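Local coordinates for protein putative aspartyl-tRNA synthetase (PDB 6OD8) that probably charges tRNA(Asp) with L-aspartate at the expense of ATP, as a class II aminoacyl-tRNA synthetase, at residues A[458-463]-A[470-475]; A[493-498]-A[514-519]; A[400-405]-A[435-440]. All blocks are in the same frame, centred on the assembly; numbering follows the deposited sequence.

Contact 1: residues A[458-463]-A[470-475]. With EDO (1,2-ethanediol), chain F; EDO (1,2-ethanediol), chain C.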
loop_
_atom_site.group_PDB
_atom_site.type_symbol
_atom_site.label_atom_id
_atom_site.label_comp_id
_atom_site.label_asym_id
_atom_site.label_seq_id
_atom_site.Cartn_x
_atom_site.Cartn_y
_atom_site.Cartn_z
ATOM N N PHE A 458 6.754 -18.563 -18.999
ATOM C CA PHE A 458 6.341 -19.965 -19.027
ATOM C C PHE A 458 4.947 -20.169 -18.436
ATOM O O PHE A 458 4.273 -21.144 -18.781
ATOM C CB PHE A 458 7.376 -20.842 -18.284
ATOM C CG PHE A 458 7.425 -20.602 -16.794
ATOM C CD1 PHE A 458 6.727 -21.431 -15.924
ATOM C CD2 PHE A 458 8.142 -19.532 -16.267
ATOM C CE1 PHE A 458 6.744 -21.199 -14.559
ATOM C CE2 PHE A 458 8.169 -19.290 -14.891
ATOM C CZ PHE A 458 7.470 -20.125 -14.037
ATOM N N TYR A 459 4.509 -19.294 -17.529
ATOM C CA TYR A 459 3.198 -19.439 -16.891
ATOM C C TYR A 459 2.040 -18.847 -17.709
ATOM O O TYR A 459 0.902 -18.854 -17.234
ATOM C CB TYR A 459 3.206 -18.810 -15.490
ATOM C CG TYR A 459 3.816 -17.426 -15.393
ATOM C CD1 TYR A 459 3.100 -16.292 -15.782
ATOM C CD2 TYR A 459 5.105 -17.251 -14.908
ATOM C CE1 TYR A 459 3.658 -15.040 -15.704
ATOM C CE2 TYR A 459 5.669 -15.978 -14.806
ATOM C CZ TYR A 459 4.943 -14.892 -15.212
ATOM O OH TYR A 459 5.471 -13.629 -15.151
ATOM N N THR A 460 2.289 -18.359 -18.923
ATOM C CA THR A 460 1.225 -17.772 -19.742
ATOM C C THR A 460 0.470 -18.858 -20.512
ATOM O O THR A 460 1.087 -19.663 -21.218
ATOM C CB THR A 460 1.829 -16.780 -20.725
ATOM O OG1 THR A 460 2.625 -15.839 -19.996
ATOM C CG2 THR A 460 0.720 -16.044 -21.495
ATOM N N MET A 461 -0.867 -18.853 -20.410
ATOM C CA MET A 461 -1.693 -19.822 -21.135
ATOM C C MET A 461 -1.663 -19.552 -22.634
ATOM O O MET A 461 -1.873 -18.417 -23.070
ATOM C CB MET A 461 -3.142 -19.776 -20.630
ATOM C CG MET A 461 -4.076 -20.833 -21.268
ATOM S SD MET A 461 -3.799 -22.492 -20.643
ATOM C CE MET A 461 -4.705 -22.389 -19.067
ATOM N N GLU A 462 -1.397 -20.603 -23.426
ATOM C CA GLU A 462 -1.409 -20.485 -24.882
ATOM C C GLU A 462 -2.844 -20.524 -25.432
ATOM O O GLU A 462 -3.756 -21.081 -24.817
ATOM C CB GLU A 462 -0.576 -21.615 -25.511
ATOM C CG GLU A 462 0.931 -21.467 -25.258
ATOM C CD GLU A 462 1.699 -22.782 -25.373
ATOM O OE1 GLU A 462 1.108 -23.799 -25.805
ATOM O OE2 GLU A 462 2.903 -22.798 -25.026
ATOM N N CYS A 463 -3.041 -19.924 -26.613
ATOM C CA CYS A 463 -4.341 -20.021 -27.272
ATOM C C CYS A 463 -4.568 -21.447 -27.764
ATOM O O CYS A 463 -3.694 -22.041 -28.404
ATOM C CB CYS A 463 -4.450 -19.056 -28.456
ATOM S SG CYS A 463 -4.085 -17.359 -28.022
ATOM N N THR A 470 -0.751 -16.422 -27.323
ATOM C CA THR A 470 -1.104 -16.625 -25.925
ATOM C C THR A 470 -2.320 -15.791 -25.566
ATOM O O THR A 470 -2.674 -14.817 -26.243
ATOM C CB THR A 470 0.055 -16.250 -24.986
ATOM O OG1 THR A 470 0.449 -14.894 -25.250
ATOM C CG2 THR A 470 1.245 -17.190 -25.208
ATOM N N ASN A 471 -2.958 -16.211 -24.478
ATOM C CA ASN A 471 -4.087 -15.504 -23.893
ATOM C C ASN A 471 -3.540 -14.359 -23.046
ATOM O O ASN A 471 -3.583 -14.387 -21.818
ATOM C CB ASN A 471 -4.911 -16.458 -23.039
ATOM C CG ASN A 471 -5.596 -17.523 -23.854
ATOM O OD1 ASN A 471 -5.838 -17.331 -25.042
ATOM N ND2 ASN A 471 -5.930 -18.648 -23.215
ATOM N N SER A 472 -3.034 -13.332 -23.730
ATOM C CA SER A 472 -2.300 -12.273 -23.039
ATOM C C SER A 472 -2.428 -10.969 -23.815
ATOM O O SER A 472 -2.770 -10.969 -24.995
ATOM C CB SER A 472 -0.824 -12.641 -22.887
ATOM O OG SER A 472 -0.187 -12.659 -24.147
ATOM N N TYR A 473 -2.128 -9.854 -23.146
ATOM C CA TYR A 473 -2.174 -8.549 -23.804
ATOM C C TYR A 473 -1.134 -7.635 -23.162
ATOM O O TYR A 473 -0.679 -7.865 -22.037
ATOM C CB TYR A 473 -3.581 -7.914 -23.709
ATOM C CG TYR A 473 -3.913 -7.572 -22.277
ATOM C CD1 TYR A 473 -3.497 -6.360 -21.710
ATOM C CD2 TYR A 473 -4.582 -8.484 -21.468
ATOM C CE1 TYR A 473 -3.746 -6.063 -20.367
ATOM C CE2 TYR A 473 -4.848 -8.199 -20.123
ATOM C CZ TYR A 473 -4.428 -6.993 -19.582
ATOM O OH TYR A 473 -4.684 -6.728 -18.256
ATOM N N ASP A 474 -0.790 -6.567 -23.880
ATOM C CA ASP A 474 -0.019 -5.458 -23.332
ATOM C C ASP A 474 -0.854 -4.189 -23.444
ATOM O O ASP A 474 -1.604 -4.015 -24.408
ATOM C CB ASP A 474 1.295 -5.223 -24.098
ATOM C CG ASP A 474 2.464 -6.045 -23.572
ATOM O OD1 ASP A 474 2.259 -6.961 -22.746
ATOM O OD2 ASP A 474 3.602 -5.766 -24.019
ATOM N N MET A 475 -0.696 -3.298 -22.471
ATOM C CA MET A 475 -1.218 -1.940 -22.536
ATOM C C MET A 475 -0.098 -0.936 -22.739
ATOM O O MET A 475 0.991 -1.067 -22.175
ATOM C CB MET A 475 -1.962 -1.536 -21.259
ATOM C CG MET A 475 -3.121 -2.416 -20.921
ATOM S SD MET A 475 -3.903 -1.870 -19.376
ATOM C CE MET A 475 -5.602 -2.332 -19.714
HETATM C C1 EDO F . -1.263 -25.504 -23.422
HETATM O O1 EDO F . -1.084 -25.084 -24.790
HETATM C C2 EDO F . -1.500 -24.281 -22.528
HETATM O O2 EDO F . -0.437 -23.331 -22.693
HETATM C C1 EDO C . 3.878 -26.466 -24.522
HETATM O O1 EDO C . 3.722 -25.253 -23.769
HETATM C C2 EDO C . 2.603 -26.760 -25.313
HETATM O O2 EDO C . 2.611 -26.047 -26.556
#
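Thr460 and Thr470 meet at about a right angle, the methyl CG2 of Thr460 set 3.6 Å from Thr470 CB. That methyl stands opposite the backbone N of Thr460, with OG1 turned back beside the N (chi1 -53°) and bonded to the carbonyl of Pro457. Within 470-475, Thr470 OG1 accepts the hydroxyl of Ser472 at 2.6 Å from OG and is also bonded to Phe451 O, two links that fix its rotation. Met461 and Asn471 run alongside each other in the same direction, Met461 CG lying 3.5 Å from Asn471 ND2. Between the backbones, Asn471 N gives a nearly straight bond to Met461 O (2.8 Å, 170°), beside the single beta bridge of Glu462 with Thr470. Asn471 is the centre of an inverse gamma turn, through which the chain enters strand 472-477 of the large mixed sheet of the class II synthetase domain. Cys463 brings SG to 3.4 Å from Thr470 C. Glu462 turns its CB away from Thr470. Its carboxylate pairs with Arg498 and holds two ethanediols, probably from the crystallisation liquor; O1 of the chain F molecule donates to Glu462 OE1 at 2.7 Å, and O2 of the same molecule accepts Glu462 N at 3.0 Å. Gln64 of the second subunit donates through NE2 to Glu462 O, and Met62 of that subunit packs on Met461.

Contact 2: residues A[493-498]-A[514-519]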
loop_
_atom_site.group_PDB
_atom_site.type_symbol
_atom_site.label_atom_id
_atom_site.label_comp_id
_atom_site.label_asym_id
_atom_site.label_seq_id
_atom_site.Cartn_x
_atom_site.Cartn_y
_atom_site.Cartn_z
ATOM N N ASP A 493 0.662 -29.933 -14.967
ATOM C CA ASP A 493 1.421 -30.663 -15.976
ATOM C C ASP A 493 1.684 -29.802 -17.198
ATOM O O ASP A 493 2.801 -29.811 -17.739
ATOM C CB ASP A 493 0.691 -31.954 -16.344
ATOM C CG ASP A 493 0.609 -32.915 -15.173
ATOM O OD1 ASP A 493 1.595 -33.642 -14.933
ATOM O OD2 ASP A 493 -0.419 -32.903 -14.457
ATOM N N LEU A 494 0.680 -29.030 -17.643
ATOM C CA LEU A 494 0.920 -28.141 -18.777
ATOM C C LEU A 494 1.876 -27.022 -18.410
ATOM O O LEU A 494 2.622 -26.532 -19.269
ATOM C CB LEU A 494 -0.393 -27.568 -19.295
ATOM C CG LEU A 494 -1.161 -28.493 -20.234
ATOM C CD1 LEU A 494 -2.459 -27.838 -20.651
ATOM C CD2 LEU A 494 -0.312 -28.842 -21.459
ATOM N N LEU A 495 1.866 -26.600 -17.140
ATOM C CA LEU A 495 2.798 -25.574 -16.699
ATOM C C LEU A 495 4.241 -26.082 -16.753
ATOM O O LEU A 495 5.141 -25.362 -17.195
ATOM C CB LEU A 495 2.403 -25.113 -15.287
ATOM C CG LEU A 495 3.265 -24.098 -14.552
ATOM C CD1 LEU A 495 3.201 -22.742 -15.221
ATOM C CD2 LEU A 495 2.801 -23.997 -13.107
ATOM N N LEU A 496 4.474 -27.328 -16.344
ATOM C CA LEU A 496 5.815 -27.895 -16.498
ATOM C C LEU A 496 6.172 -28.075 -17.973
ATOM O O LEU A 496 7.316 -27.832 -18.380
ATOM C CB LEU A 496 5.914 -29.224 -15.743
ATOM C CG LEU A 496 5.905 -29.161 -14.208
ATOM C CD1 LEU A 496 5.687 -30.542 -13.616
ATOM C CD2 LEU A 496 7.201 -28.551 -13.675
ATOM N N ALA A 497 5.196 -28.471 -18.793
ATOM C CA ALA A 497 5.454 -28.672 -20.214
ATOM C C ALA A 497 5.842 -27.367 -20.907
ATOM O O ALA A 497 6.745 -27.356 -21.753
ATOM C CB ALA A 497 4.229 -29.299 -20.879
ATOM N N ARG A 498 5.169 -26.254 -20.581
ATOM C CA ARG A 498 5.545 -25.002 -21.233
ATOM C C ARG A 498 6.917 -24.532 -20.752
ATOM O O ARG A 498 7.731 -24.055 -21.554
ATOM C CB ARG A 498 4.475 -23.922 -21.026
ATOM C CG ARG A 498 4.789 -22.601 -21.780
ATOM C CD ARG A 498 3.645 -21.559 -21.778
ATOM N NE ARG A 498 4.170 -20.215 -22.033
ATOM C CZ ARG A 498 4.496 -19.759 -23.242
ATOM N NH1 ARG A 498 4.315 -20.522 -24.314
ATOM N NH2 ARG A 498 4.986 -18.539 -23.387
ATOM N N ASP A 514 3.494 -26.800 -6.949
ATOM C CA ASP A 514 2.710 -27.603 -6.012
ATOM C C ASP A 514 1.401 -26.921 -5.617
ATOM O O ASP A 514 0.431 -27.611 -5.265
ATOM C CB ASP A 514 3.528 -27.881 -4.749
ATOM C CG ASP A 514 4.555 -28.970 -4.948
ATOM O OD1 ASP A 514 4.566 -29.602 -6.036
ATOM O OD2 ASP A 514 5.356 -29.183 -4.009
ATOM N N SER A 515 1.358 -25.588 -5.634
ATOM C CA SER A 515 0.133 -24.892 -5.235
ATOM C C SER A 515 -1.024 -25.124 -6.196
ATOM O O SER A 515 -2.164 -24.800 -5.847
ATOM C CB SER A 515 0.367 -23.382 -5.086
ATOM O OG SER A 515 0.440 -22.704 -6.339
ATOM N N PHE A 516 -0.766 -25.675 -7.383
ATOM C CA PHE A 516 -1.831 -25.950 -8.340
ATOM C C PHE A 516 -2.288 -27.397 -8.319
ATOM O O PHE A 516 -3.119 -27.779 -9.152
ATOM C CB PHE A 516 -1.373 -25.585 -9.758
ATOM C CG PHE A 516 -0.882 -24.178 -9.883
ATOM C CD1 PHE A 516 -1.763 -23.101 -9.759
ATOM C CD2 PHE A 516 0.465 -23.918 -10.096
ATOM C CE1 PHE A 516 -1.304 -21.786 -9.865
ATOM C CE2 PHE A 516 0.934 -22.595 -10.232
ATOM C CZ PHE A 516 0.038 -21.534 -10.097
ATOM N N ARG A 517 -1.725 -28.224 -7.429
ATOM C CA ARG A 517 -1.951 -29.662 -7.504
ATOM C C ARG A 517 -3.144 -30.123 -6.680
ATOM O O ARG A 517 -3.619 -31.238 -6.888
ATOM C CB ARG A 517 -0.703 -30.416 -7.050
ATOM C CG ARG A 517 0.497 -30.295 -8.016
ATOM C CD ARG A 517 1.618 -31.194 -7.493
ATOM N NE ARG A 517 2.923 -30.929 -8.090
ATOM C CZ ARG A 517 3.291 -31.342 -9.298
ATOM N NH1 ARG A 517 4.511 -31.060 -9.743
ATOM N NH2 ARG A 517 2.439 -32.005 -10.081
ATOM N N LEU A 518 -3.650 -29.287 -5.773
ATOM C CA LEU A 518 -4.737 -29.647 -4.859
ATOM C C LEU A 518 -6.039 -28.962 -5.269
ATOM O O LEU A 518 -6.799 -28.461 -4.431
ATOM C CB LEU A 518 -4.379 -29.282 -3.416
ATOM C CG LEU A 518 -3.035 -29.822 -2.905
ATOM C CD1 LEU A 518 -2.768 -29.355 -1.476
ATOM C CD2 LEU A 518 -2.973 -31.351 -3.001
ATOM N N GLY A 519 -6.298 -28.944 -6.570
ATOM C CA GLY A 519 -7.398 -28.211 -7.154
ATOM C C GLY A 519 -7.001 -26.769 -7.377
ATOM O O GLY A 519 -6.538 -26.102 -6.439
#
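Arg517 reaches across to Leu496 from a type I turn, Asp514 to Arg517, that is closed by Arg517 N on Asp514 O at 3.1 Å. From CB its chain sets out beside its own backbone N (chi1 -69°) and runs extended through CG and CD, with Pro492 packing on the side chain. NE then turns back to Asp514 OD1 at 2.9 Å in a salt bridge with an N-H...O angle of 162°. The carboxylate oxygen lies almost in the guanidinium plane and is met on its anti side, so a second link spans the turn and holds the guanidinium in place. NH1 comes to 4.1 Å from Leu496 CD1, the two side chains crossing at about a right angle. NH2 stays 5.2 Å from Asp493 OD1, a separation at which opposite charges could still attract. The turn belongs to the loop between helix 510-514 and strand 523-529, the strand of class II motif 3, and here it rests against helix 492-501. Deeper in, Leu495 CD2 lies 3.7 Å from Phe516 CE2, approaching the ring obliquely. Ser515 OG sits over the centre of one face of that ring, and Tyr512 meets it edge-to-face. Beyond the turn, Leu518 O accepts from Arg213 of the second subunit.

Contact 3: residues A[400-405]-A[435-440]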
loop_
_atom_site.group_PDB
_atom_site.type_symbol
_atom_site.label_atom_id
_atom_site.label_comp_id
_atom_site.label_asym_id
_atom_site.label_seq_id
_atom_site.Cartn_x
_atom_site.Cartn_y
_atom_site.Cartn_z
ATOM N N LEU A 400 -9.361 1.443 -26.643
ATOM C CA LEU A 400 -9.033 0.746 -27.890
ATOM C C LEU A 400 -8.271 -0.563 -27.663
ATOM O O LEU A 400 -7.289 -0.607 -26.920
ATOM C CB LEU A 400 -8.200 1.672 -28.777
ATOM C CG LEU A 400 -7.840 1.167 -30.162
ATOM C CD1 LEU A 400 -9.125 1.200 -30.957
ATOM C CD2 LEU A 400 -6.792 2.098 -30.768
ATOM N N ARG A 401 -8.713 -1.618 -28.351
ATOM C CA ARG A 401 -8.066 -2.926 -28.375
ATOM C C ARG A 401 -7.777 -3.254 -29.830
ATOM O O ARG A 401 -8.664 -3.099 -30.668
ATOM C CB ARG A 401 -8.973 -4.018 -27.790
ATOM C CG ARG A 401 -9.481 -3.765 -26.391
ATOM C CD ARG A 401 -10.338 -4.931 -25.911
ATOM N NE ARG A 401 -10.879 -4.695 -24.570
ATOM C CZ ARG A 401 -11.640 -5.564 -23.911
ATOM N NH1 ARG A 401 -11.941 -6.736 -24.468
ATOM N NH2 ARG A 401 -12.103 -5.259 -22.700
ATOM N N ILE A 402 -6.541 -3.667 -30.135
ATOM C CA ILE A 402 -6.161 -4.120 -31.472
ATOM C C ILE A 402 -5.473 -5.464 -31.304
ATOM O O ILE A 402 -4.573 -5.606 -30.468
ATOM C CB ILE A 402 -5.237 -3.124 -32.209
ATOM C CG1 ILE A 402 -5.876 -1.734 -32.277
ATOM C CG2 ILE A 402 -4.929 -3.613 -33.648
ATOM C CD1 ILE A 402 -4.980 -0.686 -32.925
ATOM N N ASN A 403 -5.922 -6.449 -32.069
ATOM C CA ASN A 403 -5.242 -7.735 -32.102
ATOM C C ASN A 403 -3.786 -7.552 -32.528
ATOM O O ASN A 403 -3.473 -6.735 -33.403
ATOM C CB ASN A 403 -5.975 -8.666 -33.070
ATOM C CG ASN A 403 -5.225 -9.933 -33.314
ATOM O OD1 ASN A 403 -4.434 -10.032 -34.251
ATOM N ND2 ASN A 403 -5.452 -10.918 -32.469
ATOM N N TYR A 404 -2.898 -8.330 -31.904
ATOM C CA TYR A 404 -1.470 -8.259 -32.187
ATOM C C TYR A 404 -1.168 -8.388 -33.684
ATOM O O TYR A 404 -0.314 -7.665 -34.221
ATOM C CB TYR A 404 -0.744 -9.356 -31.400
ATOM C CG TYR A 404 0.761 -9.267 -31.462
ATOM C CD1 TYR A 404 1.463 -8.572 -30.493
ATOM C CD2 TYR A 404 1.484 -9.895 -32.487
ATOM C CE1 TYR A 404 2.841 -8.482 -30.535
ATOM C CE2 TYR A 404 2.870 -9.814 -32.537
ATOM C CZ TYR A 404 3.540 -9.104 -31.560
ATOM O OH TYR A 404 4.915 -9.002 -31.587
ATOM N N MET A 405 -1.853 -9.299 -34.382
ATOM C CA MET A 405 -1.546 -9.471 -35.803
ATOM C C MET A 405 -1.958 -8.251 -36.607
ATOM O O MET A 405 -1.288 -7.909 -37.584
ATOM C CB MET A 405 -2.207 -10.736 -36.353
ATOM C CG MET A 405 -1.609 -12.009 -35.763
ATOM S SD MET A 405 -2.277 -13.495 -36.565
ATOM C CE MET A 405 -3.818 -13.662 -35.662
ATOM N N LYS A 435 2.494 5.911 -32.173
ATOM C CA LYS A 435 2.285 7.074 -33.031
ATOM C C LYS A 435 1.252 6.776 -34.110
ATOM O O LYS A 435 0.354 7.588 -34.366
ATOM C CB LYS A 435 3.610 7.526 -33.658
ATOM N N LEU A 436 1.364 5.610 -34.759
ATOM C CA LEU A 436 0.364 5.214 -35.752
ATOM C C LEU A 436 -1.025 5.113 -35.133
ATOM O O LEU A 436 -2.021 5.508 -35.755
ATOM C CB LEU A 436 0.758 3.881 -36.402
ATOM C CG LEU A 436 2.023 3.911 -37.263
ATOM C CD1 LEU A 436 2.477 2.507 -37.713
ATOM C CD2 LEU A 436 1.772 4.784 -38.479
ATOM N N VAL A 437 -1.111 4.578 -33.910
ATOM C CA VAL A 437 -2.394 4.485 -33.219
ATOM C C VAL A 437 -2.930 5.872 -32.888
ATOM O O VAL A 437 -4.130 6.143 -33.037
ATOM C CB VAL A 437 -2.257 3.607 -31.962
ATOM C CG1 VAL A 437 -3.472 3.795 -31.037
ATOM C CG2 VAL A 437 -2.094 2.134 -32.379
ATOM N N LYS A 438 -2.055 6.779 -32.442
ATOM C CA LYS A 438 -2.518 8.125 -32.118
ATOM C C LYS A 438 -3.036 8.829 -33.364
ATOM O O LYS A 438 -4.092 9.475 -33.335
ATOM C CB LYS A 438 -1.393 8.925 -31.457
ATOM C CG LYS A 438 -1.753 10.375 -31.071
ATOM C CD LYS A 438 -2.807 10.447 -29.988
ATOM C CE LYS A 438 -3.081 11.908 -29.567
ATOM N NZ LYS A 438 -1.867 12.557 -28.972
ATOM N N GLU A 439 -2.319 8.684 -34.481
ATOM C CA GLU A 439 -2.704 9.366 -35.707
ATOM C C GLU A 439 -3.995 8.803 -36.284
ATOM O O GLU A 439 -4.833 9.562 -36.776
ATOM C CB GLU A 439 -1.563 9.282 -36.720
ATOM C CG GLU A 439 -0.315 10.035 -36.258
ATOM C CD GLU A 439 0.853 9.940 -37.232
ATOM O OE1 GLU A 439 0.787 9.120 -38.176
ATOM O OE2 GLU A 439 1.840 10.694 -37.041
ATOM N N ARG A 440 -4.190 7.482 -36.209
ATOM C CA ARG A 440 -5.372 6.851 -36.808
ATOM C C ARG A 440 -6.600 6.983 -35.920
ATOM O O ARG A 440 -7.676 7.370 -36.395
ATOM C CB ARG A 440 -5.125 5.364 -37.072
ATOM C CG ARG A 440 -6.277 4.727 -37.878
ATOM C CD ARG A 440 -6.010 3.279 -38.247
ATOM N NE ARG A 440 -7.204 2.598 -38.769
ATOM C CZ ARG A 440 -7.688 2.780 -39.994
ATOM N NH1 ARG A 440 -7.099 3.644 -40.810
ATOM N NH2 ARG A 440 -8.761 2.104 -40.404
#
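Leu400 and Ile402 meet Val437 through methyl groups alone, and the flat groups of strand 400-403 and its continuation lie apart from that meeting. Asn403 is the N-cap residue of helix 404-412, and its side-chain OD1 accepts Met405 N at 2.7 Å, with the donor about 50° out of the carbonyl plane, a bent bond of 132°. The Tyr404 ring meets that of Phe451 with the planes inclined by about 60°, and its OH is tied to the carbonyl of Asp423. The guanidinium of Arg401 leaves on the opposite side of the strand from Leu400 and Ile402, where its NE pairs with Glu332 and its NH2 with Asp329, both on helix 325-342.

Val437 divides its two branches between the two strand residues. CG1 points at Leu400, meeting CD2 tip to tip at 3.7 Å. CG2 lies 4.1 Å from Ile402 CD1, the side chains sliding past each other in opposite directions. Ile402 carries this methyl out on an extended branch, and Leu400 likewise reaches out through CD2, the branch anti to its CA. The backbones stay well apart, 9.3 Å between the CA atoms of Leu400 and Val437, so side chains fill the interval. Phe446 of the neighbouring strand packs on both Leu400 and Val437, Leu410 of helix 404-412 adds to the cover of Val437, and Tyr441, the last residue of helix 427-441, touches both Leu400 and Ile402. The resulting apolar layer is buried between helix and sheet. Strand 400-403 and strand 445-449 are adjacent and parallel, and the intervening chain, including helices 404-412 and 427-441, passes over one face of the sheet, as in a beta-alpha-beta crossover.

In the fold
Along the chain contact 3 closes first, then contact 1, then contact 2, all in the class II synthetase part of the chain. Contacts 3 and 1 share the large mixed sheet: strand 400-403 and strand 472-477 flank strand 445-449, and the contact centres are about 19 Å apart without touching. Contacts 1 and 2, about 16 Å apart between centres, do touch, with Leu495 CD1 lying 3.7 Å from Tyr459 CA, so helix 492-501 links the loop ahead of strand 472-477 to the turn ahead of strand 523-529. Both also reach the second subunit, which contact 3 does not. The dimer interface therefore borders contacts 1 and 2, while contact 3, its centre about 35 Å from that of contact 2, packs a helix on the sheet.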